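Local coordinates for protein SAM-dependent O-methyltransferase (PDB 1O54) that probably catalyses the S-adenosyl-L-methionine-dependent methylation of adenosine 58 in tRNA to N(1)-methyladenosine, working as a homotetramer, at residues A[103-108]-A[128-133]; A[80-85]-A[158-163]; A[152-157]-A[166-171]; A[209-214]-A[220-225]. All blocks are in the same frame, centred on the assembly; numbering follows the deposited sequence.

Contact 1. Residues A[103-108]-A[128-133]; sequences FIAMML and AVLARA
Ala105, packed against Val129 and Leu130, carries the contact between helix 98-107 and helix 125-134, two neighbouring helices of the methyltransferase's Rossmann-like domain that bracket strand 115-119 in sequence. Before it in the chain, Ile104 makes no direct touch across this interface. It is turned to the central sheet, where it packs on Ala210 and Val212 and on Met264 and Phe266. One residue on, the methyl group of Ala105 points at helix 125-134. Its CB lies 3.8 Å from CG1 of Val129, a methyl-to-methyl meeting, and 4.3 Å from CD2 of Leu130, a looser touch. With CG1 of Val129 anti to the backbone N (chi1 172°), this branch is the one presented to Ala105, while CG2 sits on the N side of its own residue. Leu130 leaves its backbone at an angle to the partner helix, and the tip of its side chain then swings in toward Ala105. Because only a methyl group stands between them, the backbones come close, with the CA atoms of Ala105 and Leu130 6.3 Å apart. Met106 faces the other way and packs on Val129 of the second subunit, while Val129 here receives the Met106 of that subunit. Leu108, just after the helix, points to helix 125-134 but stops short of contact with it. The interface is therefore wholly apolar, held by dispersion and by exclusion of water, and it lets two helices pack closely beside the subunit boundary.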
loop_
_atom_site.group_PDB
_atom_site.type_symbol
_atom_site.label_atom_id
_atom_site.label_comp_id
_atom_site.label_asym_id
_atom_site.label_seq_id
_atom_site.Cartn_x
_atom_site.Cartn_y
_atom_site.Cartn_z
ATOM N N PHE A 103 14.245 -10.436 0.206
ATOM C CA PHE A 103 13.359 -10.899 -0.836
ATOM C C PHE A 103 14.141 -11.238 -2.112
ATOM O O PHE A 103 13.927 -12.302 -2.737
ATOM C CB PHE A 103 12.305 -9.834 -1.085
ATOM C CG PHE A 103 11.352 -10.172 -2.208
ATOM C CD1 PHE A 103 10.379 -11.156 -2.060
ATOM C CD2 PHE A 103 11.403 -9.462 -3.393
ATOM C CE1 PHE A 103 9.491 -11.441 -3.106
ATOM C CE2 PHE A 103 10.520 -9.715 -4.400
ATOM C CZ PHE A 103 9.560 -10.703 -4.262
ATOM N N ILE A 104 15.040 -10.341 -2.495
ATOM C CA ILE A 104 15.821 -10.560 -3.710
ATOM C C ILE A 104 16.655 -11.825 -3.592
ATOM O O ILE A 104 16.690 -12.631 -4.515
ATOM C CB ILE A 104 16.711 -9.365 -3.975
ATOM C CG1 ILE A 104 15.850 -8.161 -4.398
ATOM C CG2 ILE A 104 17.757 -9.719 -4.996
ATOM C CD1 ILE A 104 16.590 -6.890 -4.336
ATOM N N ALA A 105 17.278 -12.049 -2.438
ATOM C CA ALA A 105 18.117 -13.245 -2.251
ATOM C C ALA A 105 17.260 -14.546 -2.340
ATOM O O ALA A 105 17.686 -15.546 -2.920
ATOM C CB ALA A 105 18.895 -13.160 -0.950
ATOM N N MET A 106 16.034 -14.522 -1.827
ATOM C CA MET A 106 15.183 -15.669 -1.928
ATOM C C MET A 106 14.703 -15.849 -3.347
ATOM O O MET A 106 14.645 -16.975 -3.827
ATOM C CB MET A 106 14.013 -15.605 -0.962
ATOM C CG MET A 106 13.341 -16.990 -0.804
ATOM S SD MET A 106 12.087 -16.979 0.461
ATOM C CE MET A 106 11.444 -18.720 0.349
ATOM N N MET A 107 14.345 -14.757 -4.020
ATOM C CA MET A 107 13.880 -14.849 -5.436
ATOM C C MET A 107 14.982 -15.404 -6.362
ATOM O O MET A 107 14.657 -16.159 -7.316
ATOM C CB MET A 107 13.381 -13.511 -5.963
ATOM C CG MET A 107 12.076 -13.051 -5.295
ATOM S SD MET A 107 10.652 -13.860 -6.007
ATOM C CE MET A 107 10.413 -12.714 -7.473
ATOM N N LEU A 108 16.236 -15.023 -6.070
ATOM C CA LEU A 108 17.442 -15.560 -6.750
ATOM C C LEU A 108 17.817 -17.003 -6.335
ATOM O O LEU A 108 18.733 -17.618 -6.930
ATOM C CB LEU A 108 18.633 -14.637 -6.524
ATOM C CG LEU A 108 18.579 -13.269 -7.195
ATOM C CD1 LEU A 108 19.786 -12.456 -6.896
ATOM C CD2 LEU A 108 18.409 -13.397 -8.728
ATOM N N ALA A 128 26.582 -8.744 1.709
ATOM C CA ALA A 128 26.495 -9.521 2.939
ATOM C C ALA A 128 25.346 -10.497 2.965
ATOM O O ALA A 128 25.495 -11.632 3.451
ATOM C CB ALA A 128 26.407 -8.558 4.134
ATOM N N VAL A 129 24.180 -10.065 2.490
ATOM C CA VAL A 129 23.020 -10.932 2.453
ATOM C C VAL A 129 23.293 -12.151 1.545
ATOM O O VAL A 129 22.976 -13.320 1.877
ATOM C CB VAL A 129 21.765 -10.157 1.964
ATOM C CG1 VAL A 129 20.602 -11.076 1.733
ATOM C CG2 VAL A 129 21.428 -9.087 2.993
ATOM N N LEU A 130 23.871 -11.878 0.377
ATOM C CA LEU A 130 24.212 -12.929 -0.569
ATOM C C LEU A 130 25.256 -13.867 0.052
ATOM O O LEU A 130 25.167 -15.081 -0.129
ATOM C CB LEU A 130 24.750 -12.292 -1.871
ATOM C CG LEU A 130 23.712 -11.442 -2.646
ATOM C CD1 LEU A 130 24.396 -10.688 -3.802
ATOM C CD2 LEU A 130 22.536 -12.277 -3.155
ATOM N N ALA A 131 26.253 -13.289 0.719
ATOM C CA ALA A 131 27.331 -14.088 1.370
ATOM C C ALA A 131 26.740 -15.050 2.409
ATOM O O ALA A 131 27.139 -16.205 2.479
ATOM C CB ALA A 131 28.349 -13.195 2.020
ATOM N N ARG A 132 25.805 -14.583 3.229
ATOM C CA ARG A 132 25.169 -15.475 4.200
ATOM C C ARG A 132 24.480 -16.617 3.475
ATOM O O ARG A 132 24.588 -17.793 3.896
ATOM C CB ARG A 132 24.171 -14.734 5.066
ATOM C CG ARG A 132 24.811 -13.930 6.137
ATOM C CD ARG A 132 23.810 -13.516 7.172
ATOM N NE ARG A 132 24.469 -13.017 8.357
ATOM C CZ ARG A 132 23.801 -12.492 9.383
ATOM N NH1 ARG A 132 22.494 -12.422 9.344
ATOM N NH2 ARG A 132 24.458 -12.075 10.438
ATOM N N ALA A 133 23.795 -16.303 2.380
ATOM C CA ALA A 133 23.019 -17.287 1.668
ATOM C C ALA A 133 23.813 -18.355 0.905
ATOM O O ALA A 133 23.299 -19.453 0.695
ATOM C CB ALA A 133 22.048 -16.607 0.711
#

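Contact 2. Residues A[80-85]-A[158-163]; sequences PSLIDE and TKWGLI
The CA atoms of Leu82 and Trp160 stand 7.4 Å apart where the first turn of helix 82-87 faces the residues that end helix 147-159. Both helix ends carry classical caps. Ser81 and Asp84 form a capping box, OG of Ser81 accepting from the N of Asp84 and OD2 of Asp84 accepting from the N of Ser81, while Gly161, at positive phi, closes a Schellman motif right after Trp160. Between these ends the indole of Trp160 is approached by two residues one helical turn apart. Leu82 lays CD1 over one face of the six-membered ring, a CH-pi contact with the methyl 4.2 Å from the ring centroid and 27° off the normal, displaced toward CE3. Its CG is anti to the backbone N (chi1 179°), which carries the branch across to the ring. CB and CG of Glu85 lie over the five-membered end of the same face, and a bend at chi2 (-81°) brings the carboxylate back toward the edge at NE1, turned 49° from the indole plane. The stronger partner of this carboxylate is Arg25 of strand 25-30, which makes a salt bridge to OE1 and ties the contact to the N-terminal sheet; Ala128 also packs on Trp160. What the indole adds is a weak, bent hydrogen bond near its ring plane, from NE1 of Trp160 to OE1 of Glu85, 3.4 Å long with an N-H...O angle of 149°.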
loop_
_atom_site.group_PDB
_atom_site.type_symbol
_atom_site.label_atom_id
_atom_site.label_comp_id
_atom_site.label_asym_id
_atom_site.label_seq_id
_atom_site.Cartn_x
_atom_site.Cartn_y
_atom_site.Cartn_z
ATOM N N PRO A 80 24.432 -6.887 17.861
ATOM C CA PRO A 80 23.777 -6.361 16.657
ATOM C C PRO A 80 23.538 -7.432 15.609
ATOM O O PRO A 80 24.363 -8.346 15.417
ATOM C CB PRO A 80 24.772 -5.325 16.106
ATOM C CG PRO A 80 25.937 -5.361 16.951
ATOM C CD PRO A 80 25.771 -6.358 18.047
ATOM N N SER A 81 22.413 -7.297 14.941
ATOM C CA SER A 81 22.103 -8.144 13.780
ATOM C C SER A 81 22.751 -7.516 12.549
ATOM O O SER A 81 23.193 -6.365 12.559
ATOM C CB SER A 81 20.594 -8.258 13.560
ATOM O OG SER A 81 20.025 -6.978 13.318
ATOM N N LEU A 82 22.741 -8.270 11.457
ATOM C CA LEU A 82 23.174 -7.726 10.194
ATOM C C LEU A 82 22.302 -6.544 9.820
ATOM O O LEU A 82 22.815 -5.539 9.400
ATOM C CB LEU A 82 23.155 -8.824 9.151
ATOM C CG LEU A 82 23.569 -8.386 7.753
ATOM C CD1 LEU A 82 24.948 -7.786 7.756
ATOM C CD2 LEU A 82 23.491 -9.541 6.781
ATOM N N ILE A 83 20.991 -6.648 10.019
ATOM C CA ILE A 83 20.109 -5.480 9.769
ATOM C C ILE A 83 20.545 -4.276 10.572
ATOM O O ILE A 83 20.704 -3.144 10.038
ATOM C CB ILE A 83 18.642 -5.811 10.084
ATOM C CG1 ILE A 83 18.056 -6.730 9.017
ATOM C CG2 ILE A 83 17.804 -4.515 10.146
ATOM C CD1 ILE A 83 16.618 -7.238 9.295
ATOM N N ASP A 84 20.803 -4.489 11.865
ATOM C CA ASP A 84 21.304 -3.391 12.690
ATOM C C ASP A 84 22.542 -2.745 12.101
ATOM O O ASP A 84 22.633 -1.504 12.056
ATOM C CB ASP A 84 21.638 -3.819 14.118
ATOM C CG ASP A 84 20.438 -4.307 14.895
ATOM O OD1 ASP A 84 19.297 -3.798 14.694
ATOM O OD2 ASP A 84 20.554 -5.210 15.755
ATOM N N GLU A 85 23.493 -3.567 11.660
ATOM C CA GLU A 85 24.724 -3.065 11.044
ATOM C C GLU A 85 24.460 -2.308 9.748
ATOM O O GLU A 85 25.027 -1.244 9.550
ATOM C CB GLU A 85 25.716 -4.186 10.769
ATOM C CG GLU A 85 26.286 -4.825 12.038
ATOM C CD GLU A 85 27.419 -4.040 12.674
ATOM O OE1 GLU A 85 27.826 -2.992 12.145
ATOM O OE2 GLU A 85 27.919 -4.473 13.740
ATOM N N THR A 158 34.395 -8.039 6.600
ATOM C CA THR A 158 35.310 -8.641 7.579
ATOM C C THR A 158 34.714 -8.564 9.013
ATOM O O THR A 158 34.637 -9.579 9.733
ATOM C CB THR A 158 36.681 -7.950 7.486
ATOM O OG1 THR A 158 37.262 -8.206 6.188
ATOM C CG2 THR A 158 37.651 -8.536 8.481
ATOM N N LYS A 159 34.263 -7.371 9.376
ATOM C CA LYS A 159 33.609 -7.112 10.662
ATOM C C LYS A 159 32.382 -8.015 10.832
ATOM O O LYS A 159 32.096 -8.450 11.938
ATOM C CB LYS A 159 33.169 -5.645 10.778
ATOM C CG LYS A 159 34.266 -4.601 10.876
ATOM C CD LYS A 159 33.658 -3.181 10.882
ATOM C CE LYS A 159 34.728 -2.071 10.942
ATOM N NZ LYS A 159 34.147 -0.697 10.746
ATOM N N TRP A 160 31.678 -8.315 9.730
ATOM C CA TRP A 160 30.418 -9.042 9.789
ATOM C C TRP A 160 30.611 -10.549 9.648
ATOM O O TRP A 160 29.623 -11.288 9.593
ATOM C CB TRP A 160 29.407 -8.534 8.740
ATOM C CG TRP A 160 29.074 -7.090 8.843
ATOM C CD1 TRP A 160 29.218 -6.271 9.949
ATOM C CD2 TRP A 160 28.571 -6.259 7.802
ATOM N NE1 TRP A 160 28.841 -4.988 9.643
ATOM C CE2 TRP A 160 28.439 -4.949 8.325
ATOM C CE3 TRP A 160 28.233 -6.478 6.451
ATOM C CZ2 TRP A 160 27.977 -3.876 7.566
ATOM C CZ3 TRP A 160 27.773 -5.398 5.692
ATOM C CH2 TRP A 160 27.642 -4.123 6.252
ATOM N N GLY A 161 31.872 -10.994 9.581
ATOM C CA GLY A 161 32.215 -12.421 9.571
ATOM C C GLY A 161 31.943 -13.141 8.265
ATOM O O GLY A 161 31.756 -14.367 8.231
ATOM N N LEU A 162 31.945 -12.379 7.187
ATOM C CA LEU A 162 31.550 -12.897 5.875
ATOM C C LEU A 162 32.607 -12.766 4.767
ATOM O O LEU A 162 32.429 -13.282 3.657
ATOM C CB LEU A 162 30.281 -12.179 5.463
ATOM C CG LEU A 162 29.070 -12.509 6.358
ATOM C CD1 LEU A 162 27.980 -11.455 6.111
ATOM C CD2 LEU A 162 28.575 -13.914 6.100
ATOM N N ILE A 163 33.735 -12.139 5.054
ATOM C CA ILE A 163 34.733 -11.892 3.987
ATOM C C ILE A 163 35.300 -13.140 3.315
ATOM O O ILE A 163 35.630 -13.111 2.125
ATOM C CB ILE A 163 35.853 -10.979 4.508
ATOM C CG1 ILE A 163 36.724 -10.479 3.351
ATOM C CG2 ILE A 163 36.715 -11.708 5.540
ATOM C CD1 ILE A 163 35.995 -9.650 2.356
#

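Contact 3. Residues A[152-157]-A[166-171]; sequences LAESNL and VTIKVR
No aromatic ring enters where Ile168 and Val166 meet Glu154 and Leu157, and the one flat group among these four, the Glu154 carboxylate, leaves the touching to its own CB and CA: the surfaces are methyl groups and helix backbone. Helix 147-159 runs nearly antiparallel to strand 166-169 here, at 165° with the axes 9.9 Å apart, as expected in the beta-alpha-beta unit made with strand 139-143. CD1 of Ile168 ends against the helix backbone, 3.5 Å from CA of Glu154. CG1 of Ile168 lies anti to the carbonyl carbon (chi1 -60°), and its extended continuation carries CD1 to the helix. One turn along, CD1 of Leu157 is set between the two branches of Val166, 4.0 Å from CG1 and 4.1 Å from CG2, the two side chains crossing at about a right angle. Cys127 of helix 125-134 packs on both Leu157 and Val166. Ile168 lies close to Glu144, predicted to bind S-adenosyl-L-methionine. Holding the helix to its following strand is thus purely hydrophobic work, since Glu154 is exposed and its carboxylate takes no part in the contact.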
loop_
_atom_site.group_PDB
_atom_site.type_symbol
_atom_site.label_atom_id
_atom_site.label_comp_id
_atom_site.label_asym_id
_atom_site.label_seq_id
_atom_site.Cartn_x
_atom_site.Cartn_y
_atom_site.Cartn_z
ATOM N N LEU A 152 35.745 -0.244 1.613
ATOM C CA LEU A 152 34.650 -0.183 2.618
ATOM C C LEU A 152 33.924 -1.520 2.781
ATOM O O LEU A 152 33.721 -2.038 3.884
ATOM C CB LEU A 152 33.640 0.903 2.237
ATOM C CG LEU A 152 32.403 1.077 3.139
ATOM C CD1 LEU A 152 32.774 1.253 4.613
ATOM C CD2 LEU A 152 31.555 2.236 2.646
ATOM N N ALA A 153 33.555 -2.105 1.657
ATOM C CA ALA A 153 32.944 -3.414 1.673
ATOM C C ALA A 153 33.835 -4.482 2.276
ATOM O O ALA A 153 33.379 -5.331 3.038
ATOM C CB ALA A 153 32.531 -3.772 0.275
ATOM N N GLU A 154 35.124 -4.467 1.951
ATOM C CA GLU A 154 36.036 -5.421 2.520
ATOM C C GLU A 154 36.008 -5.257 4.050
ATOM O O GLU A 154 35.920 -6.245 4.780
ATOM C CB GLU A 154 37.447 -5.208 1.958
ATOM C CG GLU A 154 38.466 -6.144 2.524
ATOM C CD GLU A 154 39.872 -5.808 2.043
ATOM O OE1 GLU A 154 40.237 -4.611 1.940
ATOM O OE2 GLU A 154 40.600 -6.751 1.820
ATOM N N SER A 155 36.077 -4.017 4.515
ATOM C CA SER A 155 36.102 -3.738 5.970
ATOM C C SER A 155 34.805 -4.216 6.646
ATOM O O SER A 155 34.844 -4.965 7.624
ATOM C CB SER A 155 36.271 -2.245 6.240
ATOM O OG SER A 155 36.252 -2.003 7.657
ATOM N N ASN A 156 33.675 -3.825 6.072
ATOM C CA ASN A 156 32.355 -4.255 6.592
ATOM C C ASN A 156 32.188 -5.760 6.602
ATOM O O ASN A 156 31.839 -6.346 7.629
ATOM C CB ASN A 156 31.231 -3.602 5.791
ATOM C CG ASN A 156 31.049 -2.127 6.092
ATOM O OD1 ASN A 156 31.465 -1.631 7.152
ATOM N ND2 ASN A 156 30.438 -1.404 5.155
ATOM N N LEU A 157 32.411 -6.419 5.448
ATOM C CA LEU A 157 32.295 -7.865 5.368
ATOM C C LEU A 157 33.209 -8.582 6.352
ATOM O O LEU A 157 32.853 -9.616 6.862
ATOM C CB LEU A 157 32.511 -8.385 3.937
ATOM C CG LEU A 157 31.399 -7.945 2.983
ATOM C CD1 LEU A 157 31.905 -8.028 1.539
ATOM C CD2 LEU A 157 30.119 -8.759 3.100
ATOM N N VAL A 166 33.492 -13.957 0.036
ATOM C CA VAL A 166 33.371 -12.924 -0.969
ATOM C C VAL A 166 34.733 -12.618 -1.556
ATOM O O VAL A 166 35.689 -12.345 -0.829
ATOM C CB VAL A 166 32.769 -11.617 -0.399
ATOM C CG1 VAL A 166 32.571 -10.578 -1.475
ATOM C CG2 VAL A 166 31.431 -11.927 0.297
ATOM N N THR A 167 34.819 -12.712 -2.877
ATOM C CA THR A 167 35.993 -12.295 -3.632
ATOM C C THR A 167 35.691 -10.927 -4.226
ATOM O O THR A 167 34.973 -10.806 -5.220
ATOM C CB THR A 167 36.309 -13.325 -4.731
ATOM O OG1 THR A 167 36.572 -14.604 -4.137
ATOM C CG2 THR A 167 37.569 -12.967 -5.514
ATOM N N ILE A 168 36.239 -9.890 -3.617
ATOM C CA ILE A 168 36.066 -8.522 -4.115
ATOM C C ILE A 168 37.065 -8.241 -5.210
ATOM O O ILE A 168 38.287 -8.358 -4.969
ATOM C CB ILE A 168 36.234 -7.488 -2.973
ATOM C CG1 ILE A 168 35.192 -7.729 -1.883
ATOM C CG2 ILE A 168 36.072 -6.076 -3.508
ATOM C CD1 ILE A 168 35.508 -7.061 -0.563
ATOM N N LYS A 169 36.552 -7.894 -6.405
ATOM C CA LYS A 169 37.351 -7.703 -7.594
ATOM C C LYS A 169 37.256 -6.257 -8.043
ATOM O O LYS A 169 36.155 -5.772 -8.369
ATOM C CB LYS A 169 36.885 -8.678 -8.693
ATOM C CG LYS A 169 37.007 -10.128 -8.235
ATOM C CD LYS A 169 36.473 -11.156 -9.256
ATOM C CE LYS A 169 37.234 -11.153 -10.532
ATOM N NZ LYS A 169 37.163 -12.501 -11.206
ATOM N N VAL A 170 38.388 -5.536 -8.022
ATOM C CA VAL A 170 38.349 -4.150 -8.383
ATOM C C VAL A 170 38.535 -4.116 -9.872
ATOM O O VAL A 170 39.637 -3.971 -10.374
ATOM C CB VAL A 170 39.403 -3.297 -7.663
ATOM C CG1 VAL A 170 39.248 -1.844 -8.064
ATOM C CG2 VAL A 170 39.273 -3.470 -6.157
ATOM N N ARG A 171 37.422 -4.305 -10.566
ATOM C CA ARG A 171 37.417 -4.593 -11.984
ATOM C C ARG A 171 36.239 -3.913 -12.637
ATOM O O ARG A 171 35.131 -3.943 -12.101
ATOM C CB ARG A 171 37.295 -6.097 -12.200
ATOM C CG ARG A 171 38.524 -6.914 -11.830
ATOM C CD ARG A 171 39.600 -6.913 -12.891
ATOM N NE ARG A 171 39.042 -7.415 -14.136
ATOM C CZ ARG A 171 38.835 -8.706 -14.411
ATOM N NH1 ARG A 171 39.268 -9.638 -13.587
ATOM N NH2 ARG A 171 38.261 -9.065 -15.564
#

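Contact 4. Residues A[209-214]-A[220-225]; sequences FATVCP and QETLKK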
loop_
_atom_site.group_PDB
_atom_site.type_symbol
_atom_site.label_atom_id
_atom_site.label_comp_id
_atom_site.label_asym_id
_atom_site.label_seq_id
_atom_site.Cartn_x
_atom_site.Cartn_y
_atom_site.Cartn_z
ATOM N N PHE A 209 18.585 -13.786 -12.567
ATOM C CA PHE A 209 19.053 -12.416 -12.638
ATOM C C PHE A 209 18.123 -11.511 -11.822
ATOM O O PHE A 209 16.900 -11.657 -11.899
ATOM C CB PHE A 209 19.002 -11.979 -14.128
ATOM C CG PHE A 209 19.217 -10.500 -14.345
ATOM C CD1 PHE A 209 18.147 -9.605 -14.386
ATOM C CD2 PHE A 209 20.494 -9.978 -14.394
ATOM C CE1 PHE A 209 18.357 -8.233 -14.551
ATOM C CE2 PHE A 209 20.715 -8.609 -14.590
ATOM C CZ PHE A 209 19.633 -7.739 -14.654
ATOM N N ALA A 210 18.686 -10.559 -11.074
ATOM C CA ALA A 210 17.889 -9.481 -10.453
ATOM C C ALA A 210 18.616 -8.168 -10.565
ATOM O O ALA A 210 19.850 -8.141 -10.547
ATOM C CB ALA A 210 17.540 -9.795 -8.993
ATOM N N THR A 211 17.864 -7.076 -10.667
ATOM C CA THR A 211 18.432 -5.733 -10.587
ATOM C C THR A 211 17.411 -4.824 -9.855
ATOM O O THR A 211 16.235 -5.199 -9.648
ATOM C CB THR A 211 18.819 -5.224 -11.984
ATOM O OG1 THR A 211 19.590 -3.985 -11.885
ATOM C CG2 THR A 211 17.630 -4.863 -12.842
ATOM N N VAL A 212 17.879 -3.671 -9.411
ATOM C CA VAL A 212 17.014 -2.692 -8.763
ATOM C C VAL A 212 17.119 -1.383 -9.524
ATOM O O VAL A 212 18.207 -1.035 -10.029
ATOM C CB VAL A 212 17.398 -2.479 -7.311
ATOM C CG1 VAL A 212 17.029 -3.712 -6.475
ATOM C CG2 VAL A 212 18.919 -2.134 -7.163
ATOM N N CYS A 213 15.991 -0.690 -9.660
ATOM C CA CYS A 213 15.906 0.580 -10.358
ATOM C C CYS A 213 15.138 1.556 -9.465
ATOM O O CYS A 213 14.095 1.219 -8.940
ATOM C CB CYS A 213 15.146 0.425 -11.691
ATOM S SG CYS A 213 15.999 -0.540 -12.944
ATOM N N PRO A 214 15.645 2.761 -9.268
ATOM C CA PRO A 214 14.947 3.749 -8.482
ATOM C C PRO A 214 13.750 4.414 -9.141
ATOM O O PRO A 214 12.899 4.911 -8.411
ATOM C CB PRO A 214 16.027 4.807 -8.202
ATOM C CG PRO A 214 16.954 4.716 -9.278
ATOM C CD PRO A 214 16.983 3.234 -9.662
ATOM N N GLN A 220 11.548 0.809 -17.335
ATOM C CA GLN A 220 11.159 0.693 -18.734
ATOM C C GLN A 220 12.355 0.353 -19.629
ATOM O O GLN A 220 12.273 -0.557 -20.473
ATOM C CB GLN A 220 10.496 1.981 -19.175
ATOM C CG GLN A 220 9.192 2.285 -18.440
ATOM C CD GLN A 220 8.820 3.764 -18.382
ATOM O OE1 GLN A 220 9.388 4.609 -19.092
ATOM N NE2 GLN A 220 7.870 4.074 -17.543
ATOM N N GLU A 221 13.465 1.085 -19.466
ATOM C CA GLU A 221 14.638 0.874 -20.284
ATOM C C GLU A 221 15.261 -0.516 -20.026
ATOM O O GLU A 221 15.685 -1.213 -20.962
ATOM C CB GLU A 221 15.653 2.002 -20.038
ATOM C CG GLU A 221 16.834 2.014 -21.003
ATOM C CD GLU A 221 16.467 2.217 -22.467
ATOM O OE1 GLU A 221 15.569 3.009 -22.753
ATOM O OE2 GLU A 221 17.107 1.572 -23.336
ATOM N N THR A 222 15.268 -0.943 -18.768
ATOM C CA THR A 222 15.858 -2.222 -18.395
ATOM C C THR A 222 15.037 -3.372 -18.949
ATOM O O THR A 222 15.586 -4.336 -19.511
ATOM C CB THR A 222 15.981 -2.287 -16.863
ATOM O OG1 THR A 222 16.811 -1.214 -16.400
ATOM C CG2 THR A 222 16.693 -3.573 -16.434
ATOM N N LEU A 223 13.709 -3.254 -18.852
ATOM C CA LEU A 223 12.828 -4.264 -19.421
ATOM C C LEU A 223 13.013 -4.402 -20.927
ATOM O O LEU A 223 13.024 -5.521 -21.442
ATOM C CB LEU A 223 11.379 -3.921 -19.146
ATOM C CG LEU A 223 10.879 -4.143 -17.734
ATOM C CD1 LEU A 223 9.503 -3.547 -17.597
ATOM C CD2 LEU A 223 10.843 -5.611 -17.399
ATOM N N LYS A 224 13.169 -3.284 -21.621
ATOM C CA LYS A 224 13.387 -3.321 -23.073
ATOM C C LYS A 224 14.619 -4.163 -23.398
ATOM O O LYS A 224 14.611 -4.978 -24.319
ATOM C CB LYS A 224 13.588 -1.914 -23.624
ATOM C CG LYS A 224 13.715 -1.913 -25.130
ATOM C CD LYS A 224 13.586 -0.546 -25.712
ATOM C CE LYS A 224 13.696 -0.608 -27.246
ATOM N NZ LYS A 224 12.475 -1.254 -27.881
ATOM N N LYS A 225 15.684 -3.934 -22.644
ATOM C CA LYS A 225 16.942 -4.629 -22.884
ATOM C C LYS A 225 16.836 -6.133 -22.570
ATOM O O LYS A 225 17.299 -6.989 -23.329
ATOM C CB LYS A 225 18.047 -3.929 -22.094
ATOM C CG LYS A 225 19.384 -4.599 -22.188
ATOM C CD LYS A 225 19.885 -4.691 -23.611
ATOM C CE LYS A 225 20.037 -3.311 -24.235
#
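Thr211 and Thr222 reach toward each other tip to tip, methyl to methyl, with CG2 of Thr211 3.9 Å from CG2 of Thr222. Thr222 stands on helix 216-228 and Thr211 on strand 207-213, which leads into that helix, a strand-to-helix step of the Rossmann-like sheet. The orientation of Thr222 divides its two branches between two strand residues. Its CG2 is anti to the backbone N and serves Thr211, whereas OG1 of Thr222, beside the backbone N (chi1 -60°), comes within 3.6 Å of SG of Cys213 while hydrogen-bonded to the carbonyl O of Gln218 in the preceding turn. Two residues apart on the strand, Thr211 and Cys213 project from the same face, so one helix residue spans both. Thr211 turns its hydroxyl away from this meeting: OG1 is hydrogen-bonded to the carbonyl O of Leu187 in the adjacent strand 182-187, and the methyl is left to face the helix. Ile265 of the neighbouring antiparallel strand packs on Thr211, Cys213 and Thr222 alike, while Pro192 and Trp193 also touch Thr222. Thr211 is near Asp188, a predicted S-adenosyl-L-methionine ligand. With both hydroxyls already engaged by main-chain carbonyls, polar side chains can pack here much as apolar ones do, and the buried seam relies on methyl and sulfur contacts.

Overall arrangement
Contacts 1, 2 and 3 form a connected cluster, their centres 14 to 17 Å apart. Ala128 packs on Trp160 and on Leu157, so helix 125-134 of contact 1 bridges to both others, while contacts 2 and 3 share helix 147-159. Contact 4 touches only contact 1, through Ile104 and Leu108 on strand 207-213; the centres of contacts 4 and 2 are 29 Å apart. Along the chain, contact 1 falls within the span bridged by contact 2, contacts 2 and 3 interleave, and contact 4 follows. Contacts 1 and 4 bring helices to opposite faces of strand 207-213, contact 3 joins helix 147-159 to strand 166-169, and contact 2 ties helix 82-87 to that helix's end. Contacts 1, 2 and 4 also reach the second subunit.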